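PDB 5U2P: sugar ABC transporter substrate-binding protein from Treponema pallidum subsp. pallidum, which probably binds a small solute, perhaps a sugar, in the periplasm and delivers it to an ABC transporter for uptake. Local coordinates for residues Lys53-Leu56 / Ile60-Thr63; His256-Asp261 / Asp274-Glu279; Gly268-Ala273 / Ala357-Leu362. One frame throughout, in Å; residues are numbered along the deposited sequence.

Interaction 1: Lys53-Leu56 / Ile60-Thr63; sequences KLEL and IAVT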
loop_
_atom_site.group_PDB
_atom_site.type_symbol
_atom_site.label_atom_id
_atom_site.label_comp_id
_atom_site.label_asym_id
_atom_site.label_seq_id
_atom_site.Cartn_x
_atom_site.Cartn_y
_atom_site.Cartn_z
ATOM N N LYS A 53 -17.941 22.831 7.282
ATOM C CA LYS A 53 -18.469 22.426 8.587
ATOM C C LYS A 53 -17.635 22.984 9.713
ATOM O O LYS A 53 -18.148 23.373 10.758
ATOM C CB LYS A 53 -18.503 20.902 8.722
ATOM C CG LYS A 53 -19.700 20.223 8.098
ATOM C CD LYS A 53 -19.649 18.713 8.310
ATOM C CE LYS A 53 -19.851 18.335 9.771
ATOM N NZ LYS A 53 -19.854 16.860 9.968
ATOM N N LEU A 54 -16.326 22.974 9.527
ATOM C CA LEU A 54 -15.452 23.456 10.551
ATOM C C LEU A 54 -15.729 24.920 10.861
ATOM O O LEU A 54 -15.759 25.326 12.025
ATOM C CB LEU A 54 -13.996 23.264 10.104
ATOM C CG LEU A 54 -12.920 23.048 11.144
ATOM C CD1 LEU A 54 -13.213 21.830 12.011
ATOM C CD2 LEU A 54 -11.603 22.903 10.402
ATOM N N GLU A 55 -15.915 25.717 9.817
ATOM C CA GLU A 55 -16.166 27.142 9.990
ATOM C C GLU A 55 -17.540 27.366 10.592
ATOM O O GLU A 55 -17.714 28.220 11.451
ATOM C CB GLU A 55 -16.050 27.885 8.662
ATOM C CG GLU A 55 -16.287 29.383 8.801
ATOM C CD GLU A 55 -15.903 30.163 7.561
ATOM O OE1 GLU A 55 -15.267 29.581 6.659
ATOM O OE2 GLU A 55 -16.235 31.366 7.490
ATOM N N LEU A 56 -18.501 26.565 10.157
ATOM C CA LEU A 56 -19.883 26.737 10.568
ATOM C C LEU A 56 -20.084 26.316 12.023
ATOM O O LEU A 56 -20.746 27.014 12.785
ATOM C CB LEU A 56 -20.801 25.935 9.644
ATOM C CG LEU A 56 -22.298 26.236 9.694
ATOM C CD1 LEU A 56 -22.579 27.684 9.326
ATOM C CD2 LEU A 56 -23.058 25.291 8.769
ATOM N N ILE A 60 -13.956 28.200 13.099
ATOM C CA ILE A 60 -12.602 28.292 12.547
ATOM C C ILE A 60 -12.736 28.661 11.070
ATOM O O ILE A 60 -13.135 27.836 10.250
ATOM C CB ILE A 60 -11.799 26.997 12.715
ATOM C CG1 ILE A 60 -11.691 26.629 14.206
ATOM C CG2 ILE A 60 -10.410 27.179 12.124
ATOM C CD1 ILE A 60 -11.000 25.320 14.487
ATOM N N ALA A 61 -12.441 29.916 10.754
ATOM C CA ALA A 61 -12.434 30.369 9.367
ATOM C C ALA A 61 -11.217 29.798 8.637
ATOM O O ALA A 61 -10.089 30.213 8.889
ATOM C CB ALA A 61 -12.428 31.879 9.305
ATOM N N VAL A 62 -11.454 28.836 7.750
ATOM C CA VAL A 62 -10.388 28.217 6.977
ATOM C C VAL A 62 -10.226 28.903 5.626
ATOM O O VAL A 62 -11.199 29.085 4.900
ATOM C CB VAL A 62 -10.663 26.720 6.737
ATOM C CG1 VAL A 62 -9.513 26.086 5.991
ATOM C CG2 VAL A 62 -10.916 25.996 8.062
ATOM N N THR A 63 -8.991 29.278 5.303
ATOM C CA THR A 63 -8.648 29.752 3.969
ATOM C C THR A 63 -7.741 28.727 3.297
ATOM O O THR A 63 -6.706 28.345 3.845
ATOM C CB THR A 63 -7.968 31.129 4.012
ATOM O OG1 THR A 63 -6.805 31.072 4.840
ATOM C CG2 THR A 63 -8.924 32.160 4.583
#
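Glu55 and Ile60 bring the two backbones together, with their CA atoms 4.5 Å apart. Lys53-Leu56 is part of helix 45-58, near its C-terminal end. Ile60-Thr63 runs from the turn after that helix into strand 61-67. The chain turns sharply over three intervening residues, and the strand starts beside the last turns of the helix. No hydrogen bond joins the two segments. The closest backbone approach is a CA-H...O contact, Glu55 CA to Ile60 O at 3.1 Å, with an angle of 127° at the hydrogen. The same carbonyl oxygen lies 3.3 Å from Glu55 CB.

The side chain of Glu55 then runs on past Ala61. Its CG is anti to the backbone N (chi1 -179°) and the chain is extended beyond it. This carries the carboxylate alongside the start of the strand, with Glu55 CD 3.9 Å from Ala61 CA. Glu55 OE1 is 4.0 Å from Val62 N, which is too far for a hydrogen bond.

Leu54 forms the apolar half of the contact. Its CB points toward the strand segment. The methyl Leu54 CD2 meets Val62 CG2 at 3.9 Å, the two side chains lying at a slant to each other. Leu54 CG also lies 4.4 Å from Ile60 CB. Leu54 packs further on Ala324 and Val327 of helix 318-329 and on Tyr333. Ile60 and Val62 rest on Leu34 and Val36 of strand 33-39.

These elements form a beta-alpha-beta unit: strand 33-39, helix 45-58, strand 61-67. Strands 33-39 and 61-67 are parallel neighbours in the sheet. With Leu54 packed on Ile60 and Val62, the helix end lies close against the strand start. Exposed Glu55 adds van der Waals contact along its chain and the CA-H...O contact, but no hydrogen bond or salt bridge.

Interaction 2: His256-Asp261 / Asp274-Glu279; sequences HDFTRD and DAIIKE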
loop_
_atom_site.group_PDB
_atom_site.type_symbol
_atom_site.label_atom_id
_atom_site.label_comp_id
_atom_site.label_asym_id
_atom_site.label_seq_id
_atom_site.Cartn_x
_atom_site.Cartn_y
_atom_site.Cartn_z
ATOM N N HIS A 256 -10.532 -9.494 -17.546
ATOM C CA HIS A 256 -11.220 -10.177 -18.626
ATOM C C HIS A 256 -11.242 -11.676 -18.396
ATOM O O HIS A 256 -12.304 -12.313 -18.477
ATOM C CB HIS A 256 -10.555 -9.868 -19.956
ATOM C CG HIS A 256 -11.248 -10.467 -21.126
ATOM N ND1 HIS A 256 -11.050 -11.770 -21.518
ATOM C CD2 HIS A 256 -12.124 -9.933 -22.007
ATOM C CE1 HIS A 256 -11.797 -12.016 -22.580
ATOM N NE2 HIS A 256 -12.431 -10.909 -22.913
ATOM N N ASP A 257 -10.078 -12.238 -18.066
ATOM C CA ASP A 257 -9.981 -13.677 -17.871
ATOM C C ASP A 257 -10.601 -14.142 -16.542
ATOM O O ASP A 257 -11.223 -15.212 -16.485
ATOM C CB ASP A 257 -8.515 -14.126 -17.962
ATOM C CG ASP A 257 -7.928 -13.971 -19.363
ATOM O OD1 ASP A 257 -8.703 -13.895 -20.339
ATOM O OD2 ASP A 257 -6.677 -13.933 -19.483
ATOM N N PHE A 258 -10.445 -13.359 -15.478
ATOM C CA PHE A 258 -10.956 -13.771 -14.176
ATOM C C PHE A 258 -12.467 -13.851 -14.205
ATOM O O PHE A 258 -13.047 -14.782 -13.637
ATOM C CB PHE A 258 -10.486 -12.811 -13.071
ATOM C CG PHE A 258 -10.455 -13.434 -11.706
ATOM C CD1 PHE A 258 -11.640 -13.724 -11.026
ATOM C CD2 PHE A 258 -9.248 -13.746 -11.106
ATOM C CE1 PHE A 258 -11.598 -14.296 -9.764
ATOM C CE2 PHE A 258 -9.198 -14.316 -9.861
ATOM C CZ PHE A 258 -10.366 -14.590 -9.178
ATOM N N THR A 259 -13.109 -12.891 -14.873
ATOM C CA THR A 259 -14.568 -12.852 -14.899
ATOM C C THR A 259 -15.132 -13.909 -15.832
ATOM O O THR A 259 -16.347 -14.113 -15.854
ATOM C CB THR A 259 -15.127 -11.459 -15.302
ATOM O OG1 THR A 259 -14.646 -11.053 -16.593
ATOM C CG2 THR A 259 -14.742 -10.415 -14.284
ATOM N N ARG A 260 -14.260 -14.562 -16.617
ATOM C CA ARG A 260 -14.659 -15.692 -17.472
ATOM C C ARG A 260 -14.208 -17.054 -16.918
ATOM O O ARG A 260 -14.147 -18.054 -17.640
ATOM C CB ARG A 260 -14.121 -15.483 -18.887
ATOM C CG ARG A 260 -14.833 -14.364 -19.624
ATOM C CD ARG A 260 -14.115 -13.914 -20.865
ATOM N NE ARG A 260 -14.897 -12.939 -21.606
ATOM C CZ ARG A 260 -15.110 -11.682 -21.224
ATOM N NH1 ARG A 260 -14.597 -11.216 -20.096
ATOM N NH2 ARG A 260 -15.862 -10.886 -21.979
ATOM N N ASP A 261 -13.929 -17.087 -15.625
ATOM C CA ASP A 261 -13.569 -18.314 -14.912
ATOM C C ASP A 261 -12.317 -18.973 -15.506
ATOM O O ASP A 261 -12.188 -20.201 -15.502
ATOM C CB ASP A 261 -14.738 -19.332 -14.916
ATOM C CG ASP A 261 -15.946 -18.885 -14.098
ATOM O OD1 ASP A 261 -15.911 -17.851 -13.403
ATOM O OD2 ASP A 261 -16.955 -19.612 -14.134
ATOM N N ASP A 274 -11.392 -5.294 -6.734
ATOM C CA ASP A 274 -12.537 -4.372 -6.847
ATOM C C ASP A 274 -13.021 -4.234 -8.299
ATOM O O ASP A 274 -14.242 -4.219 -8.588
ATOM C CB ASP A 274 -12.169 -2.986 -6.310
ATOM C CG ASP A 274 -12.236 -2.890 -4.789
ATOM O OD1 ASP A 274 -12.752 -3.819 -4.135
ATOM O OD2 ASP A 274 -11.783 -1.854 -4.250
ATOM N N ALA A 275 -12.064 -4.144 -9.209
ATOM C CA ALA A 275 -12.326 -3.985 -10.628
ATOM C C ALA A 275 -12.969 -5.234 -11.196
ATOM O O ALA A 275 -13.831 -5.161 -12.089
ATOM C CB ALA A 275 -11.063 -3.666 -11.365
ATOM N N ILE A 276 -12.553 -6.389 -10.684
ATOM C CA ILE A 276 -13.148 -7.659 -11.117
ATOM C C ILE A 276 -14.626 -7.697 -10.735
ATOM O O ILE A 276 -15.493 -8.066 -11.536
ATOM C CB ILE A 276 -12.393 -8.848 -10.503
ATOM C CG1 ILE A 276 -11.043 -8.974 -11.205
ATOM C CG2 ILE A 276 -13.168 -10.154 -10.617
ATOM C CD1 ILE A 276 -10.085 -9.917 -10.554
ATOM N N ILE A 277 -14.903 -7.326 -9.498
ATOM C CA ILE A 277 -16.276 -7.306 -9.015
ATOM C C ILE A 277 -17.110 -6.288 -9.753
ATOM O O ILE A 277 -18.291 -6.535 -10.012
ATOM C CB ILE A 277 -16.312 -7.031 -7.499
ATOM C CG1 ILE A 277 -15.612 -8.176 -6.761
ATOM C CG2 ILE A 277 -17.754 -6.904 -7.020
ATOM C CD1 ILE A 277 -15.308 -7.885 -5.301
ATOM N N LYS A 278 -16.541 -5.131 -10.062
ATOM C CA LYS A 278 -17.274 -4.101 -10.798
ATOM C C LYS A 278 -17.707 -4.659 -12.153
ATOM O O LYS A 278 -18.837 -4.451 -12.606
ATOM C CB LYS A 278 -16.417 -2.853 -10.987
ATOM C CG LYS A 278 -17.136 -1.711 -11.684
ATOM C CD LYS A 278 -16.245 -0.486 -11.830
ATOM C CE LYS A 278 -17.051 0.757 -12.166
ATOM N NZ LYS A 278 -16.168 1.919 -12.453
ATOM N N GLU A 279 -16.816 -5.417 -12.773
ATOM C CA GLU A 279 -17.062 -5.982 -14.108
ATOM C C GLU A 279 -18.066 -7.135 -14.071
ATOM O O GLU A 279 -18.846 -7.317 -15.021
ATOM C CB GLU A 279 -15.750 -6.451 -14.724
ATOM C CG GLU A 279 -15.879 -7.299 -15.999
ATOM C CD GLU A 279 -16.322 -6.508 -17.216
ATOM O OE1 GLU A 279 -16.406 -5.255 -17.126
ATOM O OE2 GLU A 279 -16.586 -7.157 -18.258
HETATM O O HOH W 1 -16.304 -9.797 -18.257
#
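A Schellman motif ends helix 251-258, and the contact sets this helix end against helix 270-279. Asp261, with positive phi, is the C-prime residue. Asp261 N bonds to Phe258 O, and Arg262 N reaches Asp257 O. Strand 263-267 lies between the two helices in the chain.

Ile276 of the second helix fills the buried side. Its CD1 methyl sits over one face of the Phe258 ring, 4.1 Å from the centroid and 26° off the normal, a CH-pi contact. The Ile276 CG2 methyl reaches the ring at Phe258 CD1, 3.9 Å away. The two side chains cross at about a right angle.

Thr259 lies beside Phe258, nearer the surface. With OG1 between the backbone N and the carbonyl carbon (chi1 58°), the Thr259 CG2 methyl is turned to helix 270-279, 3.7 Å from both Ile276 O and Glu279 CG. Thr259 OG1 is hydrogen-bonded to Ile255 O, one turn back. A water gives hydrogen bonds of 2.7 Å each to Thr259 OG1 and Glu279 OE2. It also accepts a weak bond from Arg260 NH1. That same NH1 bonds to His256 O at 3.0 Å and lies over the centre of the His256 ring.

The contact thus passes from apolar packing inside to a water bridge outside. No direct hydrogen bond crosses it. Arg260 NH1, 4.9 Å from Glu279 OE2, probably favours the negative charge of Glu279 without touching it.

Interaction 3: Gly268-Ala273 / Ala357-Leu362; sequences GSHLVA and ACLSAL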
loop_
_atom_site.group_PDB
_atom_site.type_symbol
_atom_site.label_atom_id
_atom_site.label_comp_id
_atom_site.label_asym_id
_atom_site.label_seq_id
_atom_site.Cartn_x
_atom_site.Cartn_y
_atom_site.Cartn_z
ATOM N N GLY A 268 -2.293 -9.858 -5.887
ATOM C CA GLY A 268 -2.027 -8.475 -6.165
ATOM C C GLY A 268 -2.908 -7.536 -5.388
ATOM O O GLY A 268 -3.450 -7.874 -4.327
ATOM N N SER A 269 -3.045 -6.340 -5.941
ATOM C CA SER A 269 -3.753 -5.253 -5.296
ATOM C C SER A 269 -5.245 -5.498 -5.170
ATOM O O SER A 269 -5.884 -5.939 -6.129
ATOM C CB SER A 269 -3.549 -3.967 -6.079
ATOM O OG SER A 269 -4.346 -2.953 -5.518
ATOM N N HIS A 270 -5.820 -5.144 -4.021
ATOM C CA HIS A 270 -7.277 -5.247 -3.863
ATOM C C HIS A 270 -8.020 -4.341 -4.862
ATOM O O HIS A 270 -9.222 -4.532 -5.091
ATOM C CB HIS A 270 -7.681 -4.909 -2.417
ATOM C CG HIS A 270 -7.903 -3.450 -2.180
ATOM N ND1 HIS A 270 -6.869 -2.565 -1.918
ATOM C CD2 HIS A 270 -9.037 -2.707 -2.191
ATOM C CE1 HIS A 270 -7.364 -1.349 -1.767
ATOM N NE2 HIS A 270 -8.681 -1.407 -1.925
ATOM N N LEU A 271 -7.332 -3.354 -5.442
ATOM C CA LEU A 271 -7.948 -2.492 -6.447
ATOM C C LEU A 271 -8.295 -3.289 -7.707
ATOM O O LEU A 271 -9.269 -2.974 -8.407
ATOM C CB LEU A 271 -7.047 -1.312 -6.807
ATOM C CG LEU A 271 -6.748 -0.352 -5.630
ATOM C CD1 LEU A 271 -5.705 0.690 -6.029
ATOM C CD2 LEU A 271 -8.020 0.300 -5.089
ATOM N N VAL A 272 -7.498 -4.313 -7.990
ATOM C CA VAL A 272 -7.773 -5.206 -9.105
ATOM C C VAL A 272 -8.996 -6.066 -8.782
ATOM O O VAL A 272 -9.891 -6.228 -9.618
ATOM C CB VAL A 272 -6.556 -6.080 -9.438
ATOM C CG1 VAL A 272 -6.869 -7.085 -10.522
ATOM C CG2 VAL A 272 -5.379 -5.200 -9.835
ATOM N N ALA A 273 -9.065 -6.591 -7.557
ATOM C CA ALA A 273 -10.210 -7.383 -7.118
ATOM C C ALA A 273 -11.485 -6.546 -7.168
ATOM O O ALA A 273 -12.554 -7.014 -7.616
ATOM C CB ALA A 273 -9.990 -7.921 -5.704
ATOM N N ALA A 357 -16.725 -6.855 0.179
ATOM C CA ALA A 357 -17.065 -8.071 0.932
ATOM C C ALA A 357 -15.912 -9.072 0.962
ATOM O O ALA A 357 -15.694 -9.785 1.954
ATOM C CB ALA A 357 -18.293 -8.733 0.338
ATOM N N CYS A 358 -15.183 -9.133 -0.141
ATOM C CA CYS A 358 -14.074 -10.075 -0.251
ATOM C C CYS A 358 -12.970 -9.692 0.730
ATOM O O CYS A 358 -12.278 -10.562 1.259
ATOM C CB CYS A 358 -13.520 -10.119 -1.681
ATOM S SG CYS A 358 -12.825 -8.568 -2.280
ATOM N N LEU A 359 -12.817 -8.391 0.973
ATOM C CA LEU A 359 -11.825 -7.902 1.937
ATOM C C LEU A 359 -12.350 -7.940 3.365
ATOM O O LEU A 359 -11.649 -7.541 4.285
ATOM C CB LEU A 359 -11.401 -6.467 1.611
ATOM C CG LEU A 359 -10.128 -6.204 0.804
ATOM C CD1 LEU A 359 -9.809 -4.722 0.859
ATOM C CD2 LEU A 359 -8.952 -7.013 1.300
ATOM N N SER A 360 -13.578 -8.414 3.548
ATOM C CA SER A 360 -14.230 -8.367 4.846
ATOM C C SER A 360 -13.446 -9.115 5.918
ATOM O O SER A 360 -13.220 -8.593 7.003
ATOM C CB SER A 360 -15.643 -8.939 4.743
ATOM O OG SER A 360 -16.268 -8.935 6.013
ATOM N N ALA A 361 -13.015 -10.330 5.610
ATOM C CA ALA A 361 -12.302 -11.143 6.591
ATOM C C ALA A 361 -10.950 -10.523 6.938
ATOM O O ALA A 361 -10.585 -10.418 8.112
ATOM C CB ALA A 361 -12.118 -12.557 6.067
ATOM N N LEU A 362 -10.218 -10.102 5.910
ATOM C CA LEU A 362 -8.894 -9.516 6.094
ATOM C C LEU A 362 -9.001 -8.145 6.744
ATOM O O LEU A 362 -8.089 -7.699 7.443
ATOM C CB LEU A 362 -8.157 -9.413 4.754
ATOM C CG LEU A 362 -7.560 -10.720 4.198
ATOM C CD1 LEU A 362 -6.929 -10.499 2.813
ATOM C CD2 LEU A 362 -6.550 -11.352 5.156
#
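Leu359 and His270 have the most surface buried here, and they meet through a single methyl. Leu359 CD1 lies 3.7 Å from His270 CD2 and 3.8 Å from His270 CG. It also approaches His270 CB at 3.9 Å. The methyl comes at the imidazole obliquely, and the two side chains cross at about a right angle. The first torsion of His270 (chi1 87°) presents the CG-CD2 side of the ring to Leu359. One face of its ring carries Leu271 CG, 4.0 Å above the plane and offset toward the rim. His270 ND1 is bonded outside the contact, accepting from Ile139 N at the start of strand 138-145, which fixes the rotation of the ring.

Cys358 and Ala273 add a looser apolar touch, with Cys358 SG 4.5 Å from Ala273 CB. Phe143 of strand 138-145 packs on His270, Ala273 and Cys358, so it borders both parts of the contact.

The contact joins the first turn of helix 270-279 to the residues leading into helix 360-367. Ser269 is the N-cap of the former helix, its OG accepting from Leu271 N at 3.0 Å. The same OG is hydrogen-bonded to Ser138 OG.

All four touching residues are buried, and no hydrogen bond crosses between the segments. Apolar contact therefore joins them, while His270 ND1 and Ser269 OG tie the helix start to the neighbouring strand.

In the fold
Interactions 2 and 3 are neighbours, with centres 13 Å apart. Both use helix 270-279: its first turn serves interaction 3 and its later turns serve interaction 2. They touch where Ile277 CD1 packs on Cys358 SG at 4.0 Å. Their segments alternate along the chain. Strand 285-288 also links them, since Leu285 packs on Phe258, Ile277 and Ala273. Interaction 1 is remote, about 25 Å from interaction 2 and about 24 Å from interaction 3 between nearest atoms. It belongs to the five-stranded sheet, whereas the other two flank the sheet that contains strand 138-145. Two such regions are consistent with the two-lobed fold of solute-binding proteins.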